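Local atomic coordinates of regulatory protein SWI6 (Saccharomyces cerevisiae, PDB entry 1SW6), a protein that acts as the common partner of Swi4 and Mbp1 in the yeast SBF and MBF complexes that drive cell-cycle-dependent transcription, here as its ankyrin-repeat domain. Residues A[32-37]-A[155-160]; A[41-46]-A[193-198]; A[203-208]-A[273-278]. One frame throughout, in Å; residues are numbered along the deposited sequence.

Interaction 1 of 3, residues A[32-37]-A[155-160]; sequences HDLTSD and SNRLYG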
ATOM      1  N   HIS A  32       0.433  12.962  25.837  1.00 51.40           N
ATOM      2  CA  HIS A  32      -0.870  13.402  25.349  1.00 52.16           C
ATOM      3  C   HIS A  32      -1.799  12.230  25.026  1.00 52.55           C
ATOM      4  O   HIS A  32      -3.016  12.347  25.146  1.00 53.37           O
ATOM      5  CB  HIS A  32      -0.703  14.260  24.097  1.00 51.87           C
ATOM      6  CG  HIS A  32      -0.074  13.528  22.954  1.00 51.60           C
ATOM      7  ND1 HIS A  32       1.290  13.495  22.752  1.00 52.60           N
ATOM      8  CD2 HIS A  32      -0.618  12.765  21.978  1.00 51.68           C
ATOM      9  CE1 HIS A  32       1.558  12.743  21.699  1.00 52.75           C
ATOM     10  NE2 HIS A  32       0.417  12.287  21.211  1.00 52.52           N
ATOM     11  N   ASP A  33      -1.222  11.105  24.613  1.00 52.91           N
ATOM     12  CA  ASP A  33      -2.009   9.925  24.254  1.00 53.09           C
ATOM     13  C   ASP A  33      -1.975   8.831  25.308  1.00 53.86           C
ATOM     14  O   ASP A  33      -2.597   7.780  25.140  1.00 52.46           O
ATOM     15  CB  ASP A  33      -1.515   9.353  22.920  1.00 51.44           C
ATOM     16  CG  ASP A  33      -0.004   9.174  22.879  1.00 51.34           C
ATOM     17  OD1 ASP A  33       0.517   8.742  21.832  1.00 50.27           O
ATOM     18  OD2 ASP A  33       0.671   9.465  23.885  1.00 50.42           O
ATOM     19  N   LEU A  34      -1.253   9.085  26.394  1.00 56.17           N
ATOM     20  CA  LEU A  34      -1.116   8.109  27.464  1.00 59.65           C
ATOM     21  C   LEU A  34      -1.785   8.575  28.747  1.00 63.28           C
ATOM     22  O   LEU A  34      -1.119   8.810  29.753  1.00 64.05           O
ATOM     23  CB  LEU A  34       0.363   7.840  27.740  1.00 57.49           C
ATOM     24  CG  LEU A  34       1.246   7.469  26.550  1.00 55.36           C
ATOM     25  CD1 LEU A  34       2.668   7.224  27.042  1.00 54.14           C
ATOM     26  CD2 LEU A  34       0.696   6.238  25.863  1.00 53.84           C
ATOM     27  N   THR A  35      -3.104   8.705  28.713  1.00 67.17           N
ATOM     28  CA  THR A  35      -3.837   9.148  29.889  1.00 71.41           C
ATOM     29  C   THR A  35      -4.649   8.015  30.519  1.00 74.08           C
ATOM     30  O   THR A  35      -4.919   8.034  31.720  1.00 74.64           O
ATOM     31  CB  THR A  35      -4.771  10.334  29.536  1.00 71.56           C
ATOM     32  OG1 THR A  35      -5.545  10.005  28.374  1.00 71.82           O
ATOM     33  CG2 THR A  35      -3.954  11.595  29.255  1.00 71.36           C
ATOM     34  N   SER A  36      -5.016   7.024  29.708  1.00 77.27           N
ATOM     35  CA  SER A  36      -5.803   5.881  30.172  1.00 80.78           C
ATOM     36  C   SER A  36      -5.373   5.340  31.531  1.00 83.03           C
ATOM     37  O   SER A  36      -4.224   5.512  31.950  1.00 83.39           O
ATOM     38  CB  SER A  36      -5.742   4.748  29.148  1.00 81.13           C
ATOM     39  OG  SER A  36      -6.262   5.160  27.898  1.00 83.35           O
ATOM     40  N   ASP A  37      -6.305   4.671  32.204  1.00 85.55           N
ATOM     41  CA  ASP A  37      -6.047   4.099  33.520  1.00 87.95           C
ATOM     42  C   ASP A  37      -5.373   2.736  33.448  1.00 89.27           C
ATOM     43  O   ASP A  37      -4.553   2.403  34.306  1.00 89.80           O
ATOM     44  CB  ASP A  37      -7.351   3.979  34.306  1.00 88.70           C
ATOM     45  CG  ASP A  37      -8.052   5.308  34.468  1.00 90.11           C
ATOM     46  OD1 ASP A  37      -7.407   6.263  34.956  1.00 90.38           O
ATOM     47  OD2 ASP A  37      -9.245   5.395  34.108  1.00 90.89           O
ATOM     48  N   SER A 155      -0.255  13.693  17.533  1.00 46.83           N
ATOM     49  CA  SER A 155      -0.668  12.435  16.936  1.00 46.39           C
ATOM     50  C   SER A 155      -0.709  11.330  17.989  1.00 46.37           C
ATOM     51  O   SER A 155       0.283  11.076  18.679  1.00 45.75           O
ATOM     52  CB  SER A 155       0.283  12.041  15.807  1.00 46.40           C
ATOM     53  OG  SER A 155       0.177  12.944  14.724  1.00 47.44           O
ATOM     54  N   ASN A 156      -1.865  10.684  18.103  1.00 45.11           N
ATOM     55  CA  ASN A 156      -2.065   9.599  19.055  1.00 45.88           C
ATOM     56  C   ASN A 156      -1.424   8.344  18.469  1.00 45.57           C
ATOM     57  O   ASN A 156      -1.792   7.887  17.381  1.00 46.45           O
ATOM     58  CB  ASN A 156      -3.559   9.371  19.271  1.00 46.38           C
ATOM     59  CG  ASN A 156      -3.849   8.386  20.381  1.00 47.87           C
ATOM     60  OD1 ASN A 156      -3.236   7.319  20.461  1.00 45.67           O
ATOM     61  ND2 ASN A 156      -4.807   8.733  21.242  1.00 48.77           N
ATOM     62  N   ARG A 157      -0.469   7.783  19.194  1.00 44.04           N
ATOM     63  CA  ARG A 157       0.247   6.607  18.727  1.00 42.85           C
ATOM     64  C   ARG A 157      -0.472   5.292  18.993  1.00 42.91           C
ATOM     65  O   ARG A 157      -0.057   4.245  18.504  1.00 42.72           O
ATOM     66  CB  ARG A 157       1.626   6.579  19.384  1.00 43.00           C
ATOM     67  CG  ARG A 157       2.432   7.839  19.120  1.00 42.77           C
ATOM     68  CD  ARG A 157       3.579   7.988  20.101  1.00 42.92           C
ATOM     69  NE  ARG A 157       3.101   8.178  21.469  1.00 40.93           N
ATOM     70  CZ  ARG A 157       3.887   8.460  22.500  1.00 40.78           C
ATOM     71  NH1 ARG A 157       5.199   8.586  22.321  1.00 40.39           N
ATOM     72  NH2 ARG A 157       3.363   8.626  23.711  1.00 40.47           N
ATOM     73  N   LEU A 158      -1.559   5.339  19.752  1.00 42.58           N
ATOM     74  CA  LEU A 158      -2.268   4.113  20.095  1.00 42.64           C
ATOM     75  C   LEU A 158      -3.364   3.644  19.136  1.00 42.42           C
ATOM     76  O   LEU A 158      -3.879   2.538  19.286  1.00 42.19           O
ATOM     77  CB  LEU A 158      -2.854   4.245  21.508  1.00 41.99           C
ATOM     78  CG  LEU A 158      -1.892   4.575  22.661  1.00 43.57           C
ATOM     79  CD1 LEU A 158      -2.626   4.404  23.989  1.00 43.14           C
ATOM     80  CD2 LEU A 158      -0.684   3.648  22.627  1.00 43.09           C
ATOM     81  N   TYR A 159      -3.715   4.468  18.153  1.00 41.99           N
ATOM     82  CA  TYR A 159      -4.777   4.103  17.216  1.00 41.40           C
ATOM     83  C   TYR A 159      -4.460   2.946  16.281  1.00 40.09           C
ATOM     84  O   TYR A 159      -3.433   2.937  15.608  1.00 39.92           O
ATOM     85  CB  TYR A 159      -5.184   5.315  16.369  1.00 43.85           C
ATOM     86  CG  TYR A 159      -6.032   6.335  17.094  1.00 45.70           C
ATOM     87  CD1 TYR A 159      -7.204   5.955  17.746  1.00 47.51           C
ATOM     88  CD2 TYR A 159      -5.686   7.680  17.099  1.00 46.55           C
ATOM     89  CE1 TYR A 159      -8.006   6.889  18.384  1.00 47.90           C
ATOM     90  CE2 TYR A 159      -6.484   8.623  17.733  1.00 47.89           C
ATOM     91  CZ  TYR A 159      -7.638   8.219  18.371  1.00 48.24           C
ATOM     92  OH  TYR A 159      -8.431   9.141  19.005  1.00 52.14           O
ATOM     93  N   GLY A 160      -5.352   1.964  16.246  1.00 39.13           N
ATOM     94  CA  GLY A 160      -5.166   0.840  15.350  1.00 38.58           C
ATOM     95  C   GLY A 160      -5.898   1.156  14.054  1.00 40.32           C
ATOM     96  O   GLY A 160      -6.769   2.035  14.025  1.00 39.09           O
TER
HETATM   97  O   HOH W   1      -5.784   7.984  23.819  1.00 57.11           O
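The imidazole of His32 turns an edge to the 155-160 loop, while one of its faces lies against the carboxylate of Asp33, whose CG sits 3.5 Å above the ring plane and offset toward the rim. At the edge, His32 NE2 donates to Ser155 O over 2.8 Å; the acceptor lies near the ring plane, but the nitrogen stands above the carbonyl plane and not on a lone pair. The carboxylate of Asp33 and the guanidinium of Arg157 are nearly coplanar, 16° apart, and meet side-on in a salt bridge. Arg157 NE reaches Asp33 OD1 at 2.7 Å and Arg157 NH2 reaches Asp33 OD2 at 2.8 Å, both on syn lone pairs. The anti lone pair of Asp33 OD1 takes the backbone N of Arg157 at 3.0 Å along a nearly straight line (170°). Three N-H groups therefore hold the acid and fix its rotation. A bend in the arginine chain at chi3 (-65°) brings its NE and NH2 round to the carboxylate, and the guanidinium is further held by the carbonyls of Phe30 and Tyr189. Leu34 CD1 comes obliquely to Arg157 NH2 at 3.7 Å. Beside the ion pair, Asp33 CB rests against the amide of Asn156, 3.6 Å from its CG; Asn156 ND2 donates to a water that bonds weakly to Asp33 O. The amide is held in turn because Asn156 OD1 accepts from Leu158 N at 2.7 Å in the carbonyl plane, an Asx turn. The contact thus ties the loop between strands 27-29 and 46-47, by a buried acid, to the loop that carries the chain from the first ankyrin repeat into the second.

Interaction 2 of 3, residues A[41-46]-A[193-198]; sequences SPLKIM and CLILED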
ATOM      1  N   SER A  41      -2.323   0.927  36.118  1.00 82.28           N
ATOM      2  CA  SER A  41      -2.294  -0.379  36.771  1.00 79.04           C
ATOM      3  C   SER A  41      -1.094  -1.193  36.257  1.00 76.23           C
ATOM      4  O   SER A  41      -0.394  -0.755  35.333  1.00 76.17           O
ATOM      5  CB  SER A  41      -3.620  -1.098  36.496  1.00 79.07           C
ATOM      6  OG  SER A  41      -4.715  -0.270  36.880  1.00 78.49           O
ATOM      7  N   PRO A  42      -0.832  -2.379  36.848  1.00 72.66           N
ATOM      8  CA  PRO A  42       0.310  -3.165  36.366  1.00 69.56           C
ATOM      9  C   PRO A  42       0.257  -3.299  34.849  1.00 66.08           C
ATOM     10  O   PRO A  42      -0.758  -3.720  34.294  1.00 66.28           O
ATOM     11  CB  PRO A  42       0.141  -4.504  37.086  1.00 69.80           C
ATOM     12  CG  PRO A  42      -1.341  -4.591  37.297  1.00 70.82           C
ATOM     13  CD  PRO A  42      -1.675  -3.190  37.743  1.00 71.36           C
ATOM     14  N   LEU A  43       1.346  -2.924  34.187  1.00 62.13           N
ATOM     15  CA  LEU A  43       1.429  -2.972  32.732  1.00 58.19           C
ATOM     16  C   LEU A  43       0.975  -4.299  32.139  1.00 56.11           C
ATOM     17  O   LEU A  43       1.475  -5.361  32.494  1.00 54.14           O
ATOM     18  CB  LEU A  43       2.855  -2.684  32.274  1.00 58.04           C
ATOM     19  CG  LEU A  43       3.046  -1.604  31.206  1.00 57.69           C
ATOM     20  CD1 LEU A  43       4.415  -1.797  30.556  1.00 57.02           C
ATOM     21  CD2 LEU A  43       1.947  -1.689  30.163  1.00 56.92           C
ATOM     22  N   LYS A  44       0.023  -4.224  31.220  1.00 55.08           N
ATOM     23  CA  LYS A  44      -0.514  -5.409  30.566  1.00 54.49           C
ATOM     24  C   LYS A  44      -0.804  -5.078  29.114  1.00 52.54           C
ATOM     25  O   LYS A  44      -0.958  -3.909  28.762  1.00 50.44           O
ATOM     26  CB  LYS A  44      -1.802  -5.849  31.265  1.00 57.63           C
ATOM     27  CG  LYS A  44      -2.781  -4.708  31.516  1.00 60.33           C
ATOM     28  CD  LYS A  44      -4.002  -5.192  32.309  1.00 63.90           C
ATOM     29  CE  LYS A  44      -4.867  -4.024  32.799  1.00 64.14           C
ATOM     30  NZ  LYS A  44      -4.154  -3.153  33.789  1.00 64.08           N
ATOM     31  N   ILE A  45      -0.869  -6.107  28.274  1.00 51.23           N
ATOM     32  CA  ILE A  45      -1.147  -5.904  26.863  1.00 50.84           C
ATOM     33  C   ILE A  45      -2.516  -5.246  26.721  1.00 50.97           C
ATOM     34  O   ILE A  45      -3.445  -5.542  27.471  1.00 51.48           O
ATOM     35  CB  ILE A  45      -1.090  -7.240  26.080  1.00 50.94           C
ATOM     36  CG1 ILE A  45       0.373  -7.655  25.881  1.00 50.79           C
ATOM     37  CG2 ILE A  45      -1.772  -7.092  24.732  1.00 51.04           C
ATOM     38  CD1 ILE A  45       0.559  -8.943  25.082  1.00 51.22           C
ATOM     39  N   MET A  46      -2.624  -4.343  25.759  1.00 49.67           N
ATOM     40  CA  MET A  46      -3.848  -3.593  25.533  1.00 49.02           C
ATOM     41  C   MET A  46      -4.237  -3.658  24.052  1.00 47.95           C
ATOM     42  O   MET A  46      -3.382  -3.844  23.187  1.00 45.56           O
ATOM     43  CB  MET A  46      -3.586  -2.147  25.966  1.00 50.33           C
ATOM     44  CG  MET A  46      -4.768  -1.213  25.961  1.00 53.84           C
ATOM     45  SD  MET A  46      -4.274   0.397  26.626  1.00 58.89           S
ATOM     46  CE  MET A  46      -4.094   1.391  25.127  1.00 55.39           C
ATOM     47  N   CYS A 193       3.471   1.584  21.566  1.00 35.25           N
ATOM     48  CA  CYS A 193       2.762   0.624  20.720  1.00 35.40           C
ATOM     49  C   CYS A 193       3.149  -0.823  21.028  1.00 35.02           C
ATOM     50  O   CYS A 193       2.409  -1.747  20.713  1.00 34.09           O
ATOM     51  CB  CYS A 193       3.045   0.897  19.236  1.00 37.77           C
ATOM     52  SG  CYS A 193       2.612   2.558  18.653  1.00 41.54           S
ATOM     53  N   LEU A 194       4.311  -1.018  21.636  1.00 34.92           N
ATOM     54  CA  LEU A 194       4.769  -2.365  21.962  1.00 34.62           C
ATOM     55  C   LEU A 194       3.786  -3.143  22.829  1.00 35.28           C
ATOM     56  O   LEU A 194       3.797  -4.370  22.826  1.00 35.09           O
ATOM     57  CB  LEU A 194       6.114  -2.308  22.685  1.00 32.66           C
ATOM     58  CG  LEU A 194       7.283  -1.791  21.862  1.00 31.81           C
ATOM     59  CD1 LEU A 194       8.513  -1.654  22.751  1.00 28.77           C
ATOM     60  CD2 LEU A 194       7.543  -2.762  20.709  1.00 32.38           C
ATOM     61  N   ILE A 195       2.937  -2.447  23.579  1.00 35.88           N
ATOM     62  CA  ILE A 195       1.991  -3.159  24.435  1.00 35.88           C
ATOM     63  C   ILE A 195       0.640  -3.406  23.773  1.00 36.52           C
ATOM     64  O   ILE A 195      -0.261  -3.977  24.386  1.00 36.74           O
ATOM     65  CB  ILE A 195       1.753  -2.409  25.761  1.00 35.94           C
ATOM     66  CG1 ILE A 195       0.895  -1.167  25.518  1.00 36.41           C
ATOM     67  CG2 ILE A 195       3.094  -2.045  26.392  1.00 34.55           C
ATOM     68  CD1 ILE A 195       0.376  -0.540  26.789  1.00 38.36           C
ATOM     69  N   LEU A 196       0.512  -3.007  22.511  1.00 35.64           N
ATOM     70  CA  LEU A 196      -0.737  -3.166  21.775  1.00 36.36           C
ATOM     71  C   LEU A 196      -0.880  -4.465  20.961  1.00 37.85           C
ATOM     72  O   LEU A 196       0.072  -4.928  20.332  1.00 38.20           O
ATOM     73  CB  LEU A 196      -0.918  -1.971  20.830  1.00 34.87           C
ATOM     74  CG  LEU A 196      -0.798  -0.568  21.427  1.00 35.07           C
ATOM     75  CD1 LEU A 196      -0.907   0.495  20.318  1.00 33.22           C
ATOM     76  CD2 LEU A 196      -1.897  -0.381  22.463  1.00 33.75           C
ATOM     77  N   GLU A 197      -2.085  -5.041  20.976  1.00 38.63           N
ATOM     78  CA  GLU A 197      -2.398  -6.239  20.194  1.00 40.71           C
ATOM     79  C   GLU A 197      -3.513  -5.828  19.231  1.00 40.76           C
ATOM     80  O   GLU A 197      -4.320  -4.959  19.554  1.00 38.61           O
ATOM     81  CB  GLU A 197      -2.889  -7.388  21.086  1.00 42.44           C
ATOM     82  CG  GLU A 197      -4.157  -7.093  21.874  1.00 46.12           C
ATOM     83  CD  GLU A 197      -4.589  -8.263  22.747  1.00 48.86           C
ATOM     84  OE1 GLU A 197      -5.649  -8.170  23.401  1.00 51.65           O
ATOM     85  OE2 GLU A 197      -3.868  -9.283  22.780  1.00 50.19           O
ATOM     86  N   ASP A 198      -3.560  -6.436  18.051  1.00 42.18           N
ATOM     87  CA  ASP A 198      -4.582  -6.081  17.076  1.00 43.97           C
ATOM     88  C   ASP A 198      -5.859  -6.916  17.225  1.00 46.30           C
ATOM     89  O   ASP A 198      -6.032  -7.638  18.211  1.00 47.26           O
ATOM     90  CB  ASP A 198      -4.007  -6.198  15.657  1.00 43.20           C
ATOM     91  CG  ASP A 198      -3.606  -7.612  15.294  1.00 42.18           C
ATOM     92  OD1 ASP A 198      -2.914  -7.780  14.266  1.00 43.64           O
ATOM     93  OD2 ASP A 198      -3.992  -8.560  16.014  1.00 43.55           O
TER
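Met46 O is approached by two donors from the 193-198 segment: Glu197 N, hydrogen-bonded at 2.8 Å, and the CA-H of Leu196, whose CA lies 3.1 Å away. Ile195 O has a matching pair, accepting from Met46 N at 2.8 Å along a nearly straight line (169°) and receiving the CA-H of Ile45, with CA at 3.3 Å. These two backbone bonds make Met46 and Leu196 a parallel beta bridge, the pairing that joins strands 46-47 and 196-197 into a two-stranded sheet. The short strand 196-197 spans the junction of the second and third ankyrin repeats, so the sheet fastens the segment around Met46 to the repeat stack; the Glu197 backbone also bonds to Ala48. Side chains pack on both sides of the bridge. Met46 and Leu196 lie side by side, pointing the same way, with Met46 CE 3.9 Å from Leu196 CD2; the methionine has its CG anti to the backbone N (chi1 -174°) and bends at chi3, which carries CE round to that methyl. Leu43 crosses Ile195 at about a right angle, CD2 to CD1 at 3.9 Å, and Leu43 O accepts from the indole of Trp270. Ile45 CG2 sits against the extended chain of Glu197, 3.6 Å from both its CD and OE2, and Glu197 OE1 makes a long, weak ion pair with Lys47.

Interaction 3 of 3, residues A[203-208]-A[273-278]; sequences TILHHI and ANMLNA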
ATOM      1  N   THR A 203       0.574  -9.531  18.580  1.00 35.18           N
ATOM      2  CA  THR A 203       1.493  -8.518  19.089  1.00 34.22           C
ATOM      3  C   THR A 203       2.479  -8.112  18.005  1.00 34.67           C
ATOM      4  O   THR A 203       2.420  -8.616  16.874  1.00 32.84           O
ATOM      5  CB  THR A 203       2.284  -9.072  20.270  1.00 35.01           C
ATOM      6  OG1 THR A 203       3.274  -9.997  19.789  1.00 33.81           O
ATOM      7  CG2 THR A 203       1.333  -9.814  21.221  1.00 32.14           C
ATOM      8  N   ILE A 204       3.389  -7.203  18.355  1.00 34.43           N
ATOM      9  CA  ILE A 204       4.390  -6.743  17.410  1.00 33.73           C
ATOM     10  C   ILE A 204       5.283  -7.919  17.003  1.00 33.69           C
ATOM     11  O   ILE A 204       5.756  -7.981  15.867  1.00 32.20           O
ATOM     12  CB  ILE A 204       5.256  -5.607  18.012  1.00 35.78           C
ATOM     13  CG1 ILE A 204       6.216  -5.070  16.947  1.00 37.67           C
ATOM     14  CG2 ILE A 204       6.027  -6.105  19.208  1.00 36.91           C
ATOM     15  CD1 ILE A 204       5.494  -4.281  15.848  1.00 39.35           C
ATOM     16  N   LEU A 205       5.504  -8.860  17.922  1.00 32.90           N
ATOM     17  CA  LEU A 205       6.338 -10.022  17.606  1.00 34.06           C
ATOM     18  C   LEU A 205       5.662 -10.938  16.610  1.00 32.73           C
ATOM     19  O   LEU A 205       6.321 -11.541  15.780  1.00 32.94           O
ATOM     20  CB  LEU A 205       6.681 -10.835  18.856  1.00 33.71           C
ATOM     21  CG  LEU A 205       7.682 -10.222  19.831  1.00 36.68           C
ATOM     22  CD1 LEU A 205       8.054 -11.249  20.912  1.00 35.83           C
ATOM     23  CD2 LEU A 205       8.927  -9.782  19.055  1.00 36.57           C
ATOM     24  N   HIS A 206       4.344 -11.062  16.695  1.00 33.90           N
ATOM     25  CA  HIS A 206       3.644 -11.933  15.756  1.00 34.24           C
ATOM     26  C   HIS A 206       3.837 -11.384  14.355  1.00 34.20           C
ATOM     27  O   HIS A 206       4.088 -12.132  13.421  1.00 34.21           O
ATOM     28  CB  HIS A 206       2.146 -11.998  16.062  1.00 33.18           C
ATOM     29  CG  HIS A 206       1.789 -12.939  17.166  1.00 33.28           C
ATOM     30  ND1 HIS A 206       1.435 -12.508  18.426  1.00 32.09           N
ATOM     31  CD2 HIS A 206       1.710 -14.292  17.194  1.00 33.43           C
ATOM     32  CE1 HIS A 206       1.150 -13.552  19.181  1.00 32.69           C
ATOM     33  NE2 HIS A 206       1.309 -14.647  18.459  1.00 33.11           N
ATOM     34  N   HIS A 207       3.726 -10.066  14.223  1.00 32.90           N
ATOM     35  CA  HIS A 207       3.870  -9.424  12.927  1.00 34.46           C
ATOM     36  C   HIS A 207       5.284  -9.511  12.374  1.00 33.37           C
ATOM     37  O   HIS A 207       5.457  -9.688  11.167  1.00 34.60           O
ATOM     38  CB  HIS A 207       3.408  -7.958  13.006  1.00 35.35           C
ATOM     39  CG  HIS A 207       1.924  -7.802  13.145  1.00 37.82           C
ATOM     40  ND1 HIS A 207       1.045  -8.081  12.117  1.00 38.96           N
ATOM     41  CD2 HIS A 207       1.160  -7.424  14.198  1.00 38.99           C
ATOM     42  CE1 HIS A 207      -0.194  -7.883  12.535  1.00 40.25           C
ATOM     43  NE2 HIS A 207      -0.151  -7.483  13.793  1.00 39.55           N
ATOM     44  N   ILE A 208       6.293  -9.401  13.238  1.00 32.33           N
ATOM     45  CA  ILE A 208       7.681  -9.487  12.786  1.00 31.08           C
ATOM     46  C   ILE A 208       7.865 -10.857  12.136  1.00 32.92           C
ATOM     47  O   ILE A 208       8.351 -10.976  11.009  1.00 30.29           O
ATOM     48  CB  ILE A 208       8.683  -9.339  13.962  1.00 30.21           C
ATOM     49  CG1 ILE A 208       8.643  -7.903  14.510  1.00 31.28           C
ATOM     50  CG2 ILE A 208      10.089  -9.713  13.495  1.00 29.32           C
ATOM     51  CD1 ILE A 208       9.659  -7.618  15.581  1.00 26.31           C
ATOM     52  N   ALA A 273       7.574 -12.302  29.927  1.00 33.64           N
ATOM     53  CA  ALA A 273       6.303 -12.753  30.498  1.00 34.68           C
ATOM     54  C   ALA A 273       5.032 -12.371  29.745  1.00 35.10           C
ATOM     55  O   ALA A 273       4.054 -13.110  29.793  1.00 33.21           O
ATOM     56  CB  ALA A 273       6.190 -12.281  31.931  1.00 31.79           C
ATOM     57  N   ASN A 274       5.043 -11.242  29.037  1.00 35.81           N
ATOM     58  CA  ASN A 274       3.843 -10.774  28.342  1.00 36.92           C
ATOM     59  C   ASN A 274       3.815 -10.798  26.824  1.00 38.05           C
ATOM     60  O   ASN A 274       2.745 -10.726  26.228  1.00 38.41           O
ATOM     61  CB  ASN A 274       3.531  -9.344  28.772  1.00 36.41           C
ATOM     62  CG  ASN A 274       3.292  -9.230  30.242  1.00 38.08           C
ATOM     63  OD1 ASN A 274       2.249  -9.646  30.751  1.00 38.72           O
ATOM     64  ND2 ASN A 274       4.268  -8.674  30.952  1.00 39.14           N
ATOM     65  N   MET A 275       4.973 -10.876  26.187  1.00 38.40           N
ATOM     66  CA  MET A 275       4.955 -10.846  24.745  1.00 37.98           C
ATOM     67  C   MET A 275       5.555 -12.038  24.050  1.00 36.31           C
ATOM     68  O   MET A 275       4.945 -12.595  23.133  1.00 36.38           O
ATOM     69  CB  MET A 275       5.648  -9.574  24.254  1.00 40.57           C
ATOM     70  CG  MET A 275       5.495  -9.326  22.767  1.00 42.72           C
ATOM     71  SD  MET A 275       6.592  -8.023  22.222  1.00 50.78           S
ATOM     72  CE  MET A 275       5.706  -6.587  22.825  1.00 46.61           C
ATOM     73  N   LEU A 276       6.752 -12.426  24.486  1.00 34.80           N
ATOM     74  CA  LEU A 276       7.471 -13.515  23.860  1.00 33.94           C
ATOM     75  C   LEU A 276       6.650 -14.763  23.602  1.00 35.45           C
ATOM     76  O   LEU A 276       6.703 -15.306  22.502  1.00 35.29           O
ATOM     77  CB  LEU A 276       8.728 -13.872  24.665  1.00 33.42           C
ATOM     78  CG  LEU A 276       9.594 -15.004  24.075  1.00 35.86           C
ATOM     79  CD1 LEU A 276      10.033 -14.656  22.651  1.00 34.81           C
ATOM     80  CD2 LEU A 276      10.824 -15.238  24.954  1.00 35.12           C
ATOM     81  N   ASN A 277       5.893 -15.206  24.598  1.00 34.71           N
ATOM     82  CA  ASN A 277       5.081 -16.415  24.468  1.00 37.39           C
ATOM     83  C   ASN A 277       3.576 -16.143  24.427  1.00 38.54           C
ATOM     84  O   ASN A 277       2.780 -17.031  24.721  1.00 38.45           O
ATOM     85  CB  ASN A 277       5.396 -17.381  25.621  1.00 36.51           C
ATOM     86  CG  ASN A 277       6.880 -17.718  25.712  1.00 36.39           C
ATOM     87  OD1 ASN A 277       7.465 -18.261  24.775  1.00 35.43           O
ATOM     88  ND2 ASN A 277       7.493 -17.391  26.843  1.00 35.55           N
ATOM     89  N   ALA A 278       3.191 -14.924  24.058  1.00 38.86           N
ATOM     90  CA  ALA A 278       1.780 -14.558  23.972  1.00 39.73           C
ATOM     91  C   ALA A 278       1.093 -15.305  22.826  1.00 41.63           C
ATOM     92  O   ALA A 278       1.689 -15.530  21.769  1.00 41.37           O
ATOM     93  CB  ALA A 278       1.648 -13.053  23.755  1.00 40.57           C
TER
HETATM   94  O   HOH W   2       3.844 -12.342  20.611  1.00 35.68           O
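Met275, in the 273-278 segment, runs its side chain against the start of helix 204-212, where Thr203 to His206 read Thr-Ile-Leu-His, a variant of the TPLH motif of ankyrin repeats, here in the third repeat. Met275 CG is anti to the backbone N (chi1 -171°), which sends the chain from CB across to that helix; CG lies 3.7 Å from Leu205 CD1 and 3.8 Å from Thr203 OG1. Met275 SD meets both Leu205 CG (3.4 Å) and Ile204 CG2 (3.6 Å), and a bend at chi3 directs Met275 CE to Ile204 CG2 at 3.7 Å. Farther along, Leu205 CD1 rests on Leu276 CA, and Thr203 CG2 meets Ala278 CB. Thr203 and His206 form a capping box: His206 ND1 accepts from Thr203 N at 3.1 Å, while Thr203 OG1 takes a weak bond from Leu205 N. The far side of the ring donates from NE2 to Asp284 O. Replacing His206 by alanine would probably leave Thr203 N and Asp284 O without these mates and make the helix start less firmly fixed. The ring edge also faces the backbone of the other segment, with His206 CE1 3.3 Å from Ala278 O.

The three contacts follow one another across the domain: centres of interactions 1 and 2 lie about 12 Å apart, those of 2 and 3 about 11 Å, and those of 1 and 3 about 20 Å. Along the chain the segments of interactions 1 and 2 alternate, 32-37, 41-46, 155-160, 193-198, and interaction 3 follows. Residues 32-46, near the start of this fragment, thus pack along the repeat stack at the junctions of repeats 1 and 2 and of 2 and 3. Neighbouring contacts touch: Leu158 CD1 packs on Met46 CE, and Asp198 OD1 probably bonds to His207 NE2, linking strand 196-197 to helix 204-212. Interaction 3 instead holds helices 204-212 and 268-276 together inside the long third repeat.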